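Local coordinates for uncharacterized protein MJ0690 (Methanocaldococcus jannaschii, PDB 3K32) that is of unknown function but is predicted to be a subunit of a tRNA methyltransferase and belongs to a family of the HUP clan, at residues Met7-Leu12 with Tyr102-Asp107; Leu21-Leu26 with Ile135-Met139. All coordinates share one frame; numbering follows the deposited sequence.

Contact 1 of 2, residues Met7-Leu12 with Tyr102-Asp107; sequences MDVHVL and YSILAD
His10 meets both Tyr102 and Ile104 where strands 8-12 and 104-106 run parallel. These are the first and fourth strands by chain order, neighbours in the parallel sheet of a Rossmann-like fold. The backbone joins them with three hydrogen bonds. His10 N gives to Ile104 O at 2.9 Å, nearly straight at 176°. Ala106 N gives to His10 O at 2.9 Å. Leu12 N gives to Ala106 O at the same length but is more bent, at 143°.

Val9 and Val11 lie on one face of the sheet with Ala106. Val9 CG2 stands 3.6 Å from Ile104 CG2 and also reaches Ala106 CB, 3.8 Å away. Ile104 has CG1 anti to its carbonyl carbon (chi1 -51°), and its CD1 ends 3.6 Å from Met7 CG. On the other face, the His10 and Tyr102 rings lie over each other obliquely. One pair of ring carbons is modelled too close, so the fine detail is doubtful.

A water in the plane of the His10 ring lies 2.7 Å from ND1. It also accepts from Ile104 N. Farther out, Tyr102 OH hydrogen-bonds Lys61 NZ, and the His34 ring meets His10. Hydrogen bonds to Tyr134 OH, His91 NE2 and Thr109 N should fix the rotation of the Asp107 carboxylate.

The face of Val9, Val11 and Ala106 is thus apolar and lies under Leu26 of helix 17-28. The other is mixed, with the water-linked imidazole beside Leu105, whose side chain lies against helix 84-98.

Contact 2 of 2, residues Leu21-Leu26 with Ile135-Met139; sequences LSAVIL and ITPLM
Leu21 opens the contact by laying CB 4.2 Å from Leu138 CD2. It belongs to helix 17-28, the first helix after strand 8-12 in this Rossmann-like alpha/beta fold. The partner segment leaves strand 133-135 and turns at once. Met139 N hydrogen-bonds Thr136 O, which closes a type I beta-turn with Pro137 and Leu138 at its corners.

Ser22 comes next. Its CB sits against both corner residues, 4.1 Å from Pro137 CG and 4.1 Å from Leu138 CG. The hydroxyl is set between the backbone N and the carbonyl carbon (chi1 70°). There it hydrogen-bonds Ser19 O, one turn back along the helix, so its polar end is satisfied within the helix.

Ile25 divides its branches. CG2 leans on Pro137 CB, while CD1 meets Leu138 CD2 at 4.0 Å. Leu29 of the second subunit also packs on Ile25, so the dimer interface borders this contact.

Leu26 ends the series. It crosses the proline side chain at about a right angle. No hydrogen bond joins the two segments. Leu26 CD1 touches two partners, Pro137 CG at 3.7 Å and Ile135 CG2 at 4.0 Å.

The centres of the two contacts are about 11 Å apart. Along the chain the segments alternate: 7-12, 21-26, 102-107, then 135-139. Contact 1 pairs the central strand 8-12 of the five-stranded parallel sheet with its neighbour 104-106. Contact 2 places the next helix, 17-28, against the turn that leaves strand 133-135. Strand 104-106 connects them, since Leu105 O probably accepts a hydrogen bond from Ile135 N at 2.9 Å. The loop after strand 8-12 and the start of helix 17-28 carry an SGGKDS sequence. This resembles the PP-loop of ATP-binding HUP proteins, so a nucleotide probably binds near the junction of that strand and helix.

Contact 1 of 2, residues Met7-Leu12 with Tyr102-Asp107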
loop_
_atom_site.group_PDB
_atom_site.type_symbol
_atom_site.label_atom_id
_atom_site.label_comp_id
_atom_site.label_asym_id
_atom_site.label_seq_id
_atom_site.Cartn_x
_atom_site.Cartn_y
_atom_site.Cartn_z
HETATM N N MSE B 7 -12.843 -9.852 -11.493
HETATM C CA MSE B 7 -13.228 -8.516 -11.068
HETATM C C MSE B 7 -12.469 -7.401 -11.806
HETATM O O MSE B 7 -11.247 -7.318 -11.744
HETATM C CB MSE B 7 -13.016 -8.416 -9.558
HETATM C CG MSE B 7 -13.520 -7.155 -8.910
HETATM SE SE MSE B 7 -15.386 -7.277 -8.443
HETATM C CE MSE B 7 -15.435 -9.094 -7.719
ATOM N N ASP B 8 -13.198 -6.544 -12.507
ATOM C CA ASP B 8 -12.573 -5.397 -13.151
ATOM C C ASP B 8 -12.096 -4.349 -12.130
ATOM O O ASP B 8 -12.614 -4.253 -11.019
ATOM C CB ASP B 8 -13.529 -4.741 -14.156
ATOM C CG ASP B 8 -13.766 -5.596 -15.404
ATOM O OD1 ASP B 8 -12.975 -6.527 -15.657
ATOM O OD2 ASP B 8 -14.747 -5.326 -16.138
ATOM N N VAL B 9 -11.096 -3.571 -12.520
ATOM C CA VAL B 9 -10.727 -2.384 -11.779
ATOM C C VAL B 9 -10.164 -1.338 -12.726
ATOM O O VAL B 9 -9.442 -1.649 -13.663
ATOM C CB VAL B 9 -9.696 -2.690 -10.705
ATOM C CG1 VAL B 9 -8.531 -3.454 -11.289
ATOM C CG2 VAL B 9 -9.228 -1.398 -10.082
ATOM N N HIS B 10 -10.511 -0.087 -12.491
ATOM C CA HIS B 10 -10.119 0.965 -13.406
ATOM C C HIS B 10 -8.997 1.791 -12.796
ATOM O O HIS B 10 -9.157 2.398 -11.739
ATOM C CB HIS B 10 -11.342 1.799 -13.806
ATOM C CG HIS B 10 -12.343 1.020 -14.613
ATOM N ND1 HIS B 10 -13.316 0.234 -14.027
ATOM C CD2 HIS B 10 -12.487 0.870 -15.946
ATOM C CE1 HIS B 10 -14.026 -0.353 -14.973
ATOM N NE2 HIS B 10 -13.545 0.007 -16.147
ATOM N N VAL B 11 -7.854 1.782 -13.469
ATOM C CA VAL B 11 -6.617 2.298 -12.914
ATOM C C VAL B 11 -6.170 3.576 -13.612
ATOM O O VAL B 11 -5.747 3.547 -14.763
ATOM C CB VAL B 11 -5.487 1.278 -13.096
ATOM C CG1 VAL B 11 -4.244 1.708 -12.317
ATOM C CG2 VAL B 11 -5.932 -0.109 -12.693
ATOM N N LEU B 12 -6.250 4.697 -12.913
ATOM C CA LEU B 12 -5.623 5.910 -13.409
ATOM C C LEU B 12 -4.180 5.573 -13.707
ATOM O O LEU B 12 -3.494 4.959 -12.897
ATOM C CB LEU B 12 -5.719 7.025 -12.378
ATOM C CG LEU B 12 -7.119 7.630 -12.338
ATOM C CD1 LEU B 12 -7.415 8.256 -10.988
ATOM C CD2 LEU B 12 -7.250 8.653 -13.471
ATOM N N TYR B 102 -17.255 4.112 -12.251
ATOM C CA TYR B 102 -16.604 2.832 -11.986
ATOM C C TYR B 102 -16.564 2.573 -10.493
ATOM O O TYR B 102 -16.087 3.400 -9.722
ATOM C CB TYR B 102 -15.174 2.799 -12.536
ATOM C CG TYR B 102 -15.033 3.330 -13.935
ATOM C CD1 TYR B 102 -15.221 2.500 -15.032
ATOM C CD2 TYR B 102 -14.707 4.662 -14.162
ATOM C CE1 TYR B 102 -15.101 2.976 -16.317
ATOM C CE2 TYR B 102 -14.581 5.146 -15.446
ATOM C CZ TYR B 102 -14.784 4.296 -16.519
ATOM O OH TYR B 102 -14.667 4.768 -17.797
ATOM N N SER B 103 -17.051 1.417 -10.082
ATOM C CA SER B 103 -17.172 1.140 -8.664
ATOM C C SER B 103 -15.868 0.644 -8.043
ATOM O O SER B 103 -15.775 0.569 -6.827
ATOM C CB SER B 103 -18.295 0.149 -8.415
ATOM O OG SER B 103 -18.064 -1.028 -9.166
ATOM N N ILE B 104 -14.872 0.303 -8.866
ATOM C CA ILE B 104 -13.549 -0.052 -8.347
ATOM C C ILE B 104 -12.415 0.751 -8.992
ATOM O O ILE B 104 -11.980 0.460 -10.095
ATOM C CB ILE B 104 -13.248 -1.547 -8.449
ATOM C CG1 ILE B 104 -14.398 -2.358 -7.848
ATOM C CG2 ILE B 104 -11.941 -1.860 -7.738
ATOM C CD1 ILE B 104 -14.066 -3.816 -7.633
ATOM N N LEU B 105 -11.940 1.760 -8.268
ATOM C CA LEU B 105 -10.981 2.719 -8.785
ATOM C C LEU B 105 -9.648 2.515 -8.130
ATOM O O LEU B 105 -9.565 2.380 -6.909
ATOM C CB LEU B 105 -11.443 4.141 -8.488
ATOM C CG LEU B 105 -11.991 4.956 -9.653
ATOM C CD1 LEU B 105 -12.489 4.023 -10.737
ATOM C CD2 LEU B 105 -13.106 5.859 -9.166
ATOM N N ALA B 106 -8.602 2.505 -8.945
ATOM C CA ALA B 106 -7.243 2.395 -8.443
ATOM C C ALA B 106 -6.380 3.499 -9.041
ATOM O O ALA B 106 -6.682 3.999 -10.134
ATOM C CB ALA B 106 -6.663 1.030 -8.778
ATOM N N ASP B 107 -5.307 3.870 -8.334
ATOM C CA ASP B 107 -4.322 4.782 -8.903
ATOM C C ASP B 107 -2.925 4.434 -8.411
ATOM O O ASP B 107 -2.730 3.397 -7.789
ATOM C CB ASP B 107 -4.672 6.232 -8.585
ATOM C CG ASP B 107 -4.496 6.566 -7.109
ATOM O OD1 ASP B 107 -3.721 5.864 -6.423
ATOM O OD2 ASP B 107 -5.136 7.534 -6.637
HETATM O O HOH W 1 -14.587 -0.776 -11.902
#

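Contact 2 of 2, residues Leu21-Leu26 with Ile135-Met139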
loop_
_atom_site.group_PDB
_atom_site.type_symbol
_atom_site.label_atom_id
_atom_site.label_comp_id
_atom_site.label_asym_id
_atom_site.label_seq_id
_atom_site.Cartn_x
_atom_site.Cartn_y
_atom_site.Cartn_z
ATOM N N LEU B 21 3.753 -0.443 -12.044
ATOM C CA LEU B 21 3.773 -1.368 -10.923
ATOM C C LEU B 21 2.382 -1.529 -10.324
ATOM O O LEU B 21 2.000 -2.645 -9.936
ATOM C CB LEU B 21 4.760 -0.923 -9.836
ATOM C CG LEU B 21 6.248 -1.118 -10.123
ATOM C CD1 LEU B 21 7.081 -0.726 -8.909
ATOM C CD2 LEU B 21 6.534 -2.552 -10.549
ATOM N N SER B 22 1.615 -0.439 -10.241
ATOM C CA SER B 22 0.274 -0.584 -9.676
ATOM C C SER B 22 -0.564 -1.517 -10.551
ATOM O O SER B 22 -1.218 -2.424 -10.045
ATOM C CB SER B 22 -0.430 0.761 -9.418
ATOM O OG SER B 22 -0.799 1.413 -10.617
ATOM N N ALA B 23 -0.524 -1.289 -11.863
ATOM C CA ALA B 23 -1.213 -2.152 -12.823
ATOM C C ALA B 23 -0.845 -3.602 -12.547
ATOM O O ALA B 23 -1.703 -4.426 -12.240
ATOM C CB ALA B 23 -0.821 -1.784 -14.252
ATOM N N VAL B 24 0.454 -3.876 -12.653
ATOM C CA VAL B 24 1.022 -5.199 -12.484
ATOM C C VAL B 24 0.599 -5.860 -11.182
ATOM O O VAL B 24 0.272 -7.025 -11.138
ATOM C CB VAL B 24 2.561 -5.121 -12.524
ATOM C CG1 VAL B 24 3.168 -6.474 -12.172
ATOM C CG2 VAL B 24 3.020 -4.654 -13.890
ATOM N N ILE B 25 0.601 -5.105 -10.108
ATOM C CA ILE B 25 0.175 -5.677 -8.854
ATOM C C ILE B 25 -1.297 -6.065 -8.900
ATOM O O ILE B 25 -1.655 -7.186 -8.535
ATOM C CB ILE B 25 0.481 -4.735 -7.700
ATOM C CG1 ILE B 25 1.999 -4.614 -7.569
ATOM C CG2 ILE B 25 -0.165 -5.236 -6.408
ATOM C CD1 ILE B 25 2.442 -3.545 -6.590
ATOM N N LEU B 26 -2.149 -5.150 -9.364
ATOM C CA LEU B 26 -3.575 -5.451 -9.458
ATOM C C LEU B 26 -3.757 -6.759 -10.232
ATOM O O LEU B 26 -4.519 -7.649 -9.811
ATOM C CB LEU B 26 -4.323 -4.306 -10.137
ATOM C CG LEU B 26 -5.017 -3.222 -9.274
ATOM C CD1 LEU B 26 -4.821 -3.379 -7.752
ATOM C CD2 LEU B 26 -4.648 -1.812 -9.732
ATOM N N ILE B 135 -8.501 1.736 -4.312
ATOM C CA ILE B 135 -7.353 0.872 -4.034
ATOM C C ILE B 135 -6.024 1.509 -4.404
ATOM O O ILE B 135 -5.832 1.916 -5.534
ATOM C CB ILE B 135 -7.441 -0.445 -4.808
ATOM C CG1 ILE B 135 -8.727 -1.195 -4.432
ATOM C CG2 ILE B 135 -6.159 -1.269 -4.567
ATOM C CD1 ILE B 135 -9.050 -2.359 -5.335
ATOM N N THR B 136 -5.100 1.584 -3.453
ATOM C CA THR B 136 -3.795 2.184 -3.721
ATOM C C THR B 136 -2.660 1.203 -3.419
ATOM O O THR B 136 -2.050 1.198 -2.341
ATOM C CB THR B 136 -3.627 3.511 -2.976
ATOM O OG1 THR B 136 -3.716 3.268 -1.573
ATOM C CG2 THR B 136 -4.754 4.490 -3.400
ATOM N N PRO B 137 -2.381 0.357 -4.397
ATOM C CA PRO B 137 -1.441 -0.746 -4.264
ATOM C C PRO B 137 -0.088 -0.275 -3.712
ATOM O O PRO B 137 0.522 -0.980 -2.920
ATOM C CB PRO B 137 -1.316 -1.244 -5.695
ATOM C CG PRO B 137 -2.558 -0.852 -6.343
ATOM C CD PRO B 137 -2.938 0.452 -5.752
ATOM N N LEU B 138 0.353 0.916 -4.100
ATOM C CA LEU B 138 1.690 1.381 -3.747
ATOM C C LEU B 138 1.749 2.064 -2.371
ATOM O O LEU B 138 2.830 2.378 -1.855
ATOM C CB LEU B 138 2.209 2.329 -4.837
ATOM C CG LEU B 138 2.066 1.836 -6.289
ATOM C CD1 LEU B 138 2.669 2.846 -7.263
ATOM C CD2 LEU B 138 2.682 0.435 -6.505
HETATM N N MSE B 139 0.595 2.305 -1.768
HETATM C CA MSE B 139 0.580 3.087 -0.528
HETATM C C MSE B 139 1.509 2.497 0.530
HETATM O O MSE B 139 2.107 3.232 1.305
HETATM C CB MSE B 139 -0.848 3.261 0.032
HETATM C CG MSE B 139 -0.939 4.338 1.098
HETATM SE SE MSE B 139 -0.317 6.120 0.520
HETATM C CE MSE B 139 -1.418 6.301 -1.035
#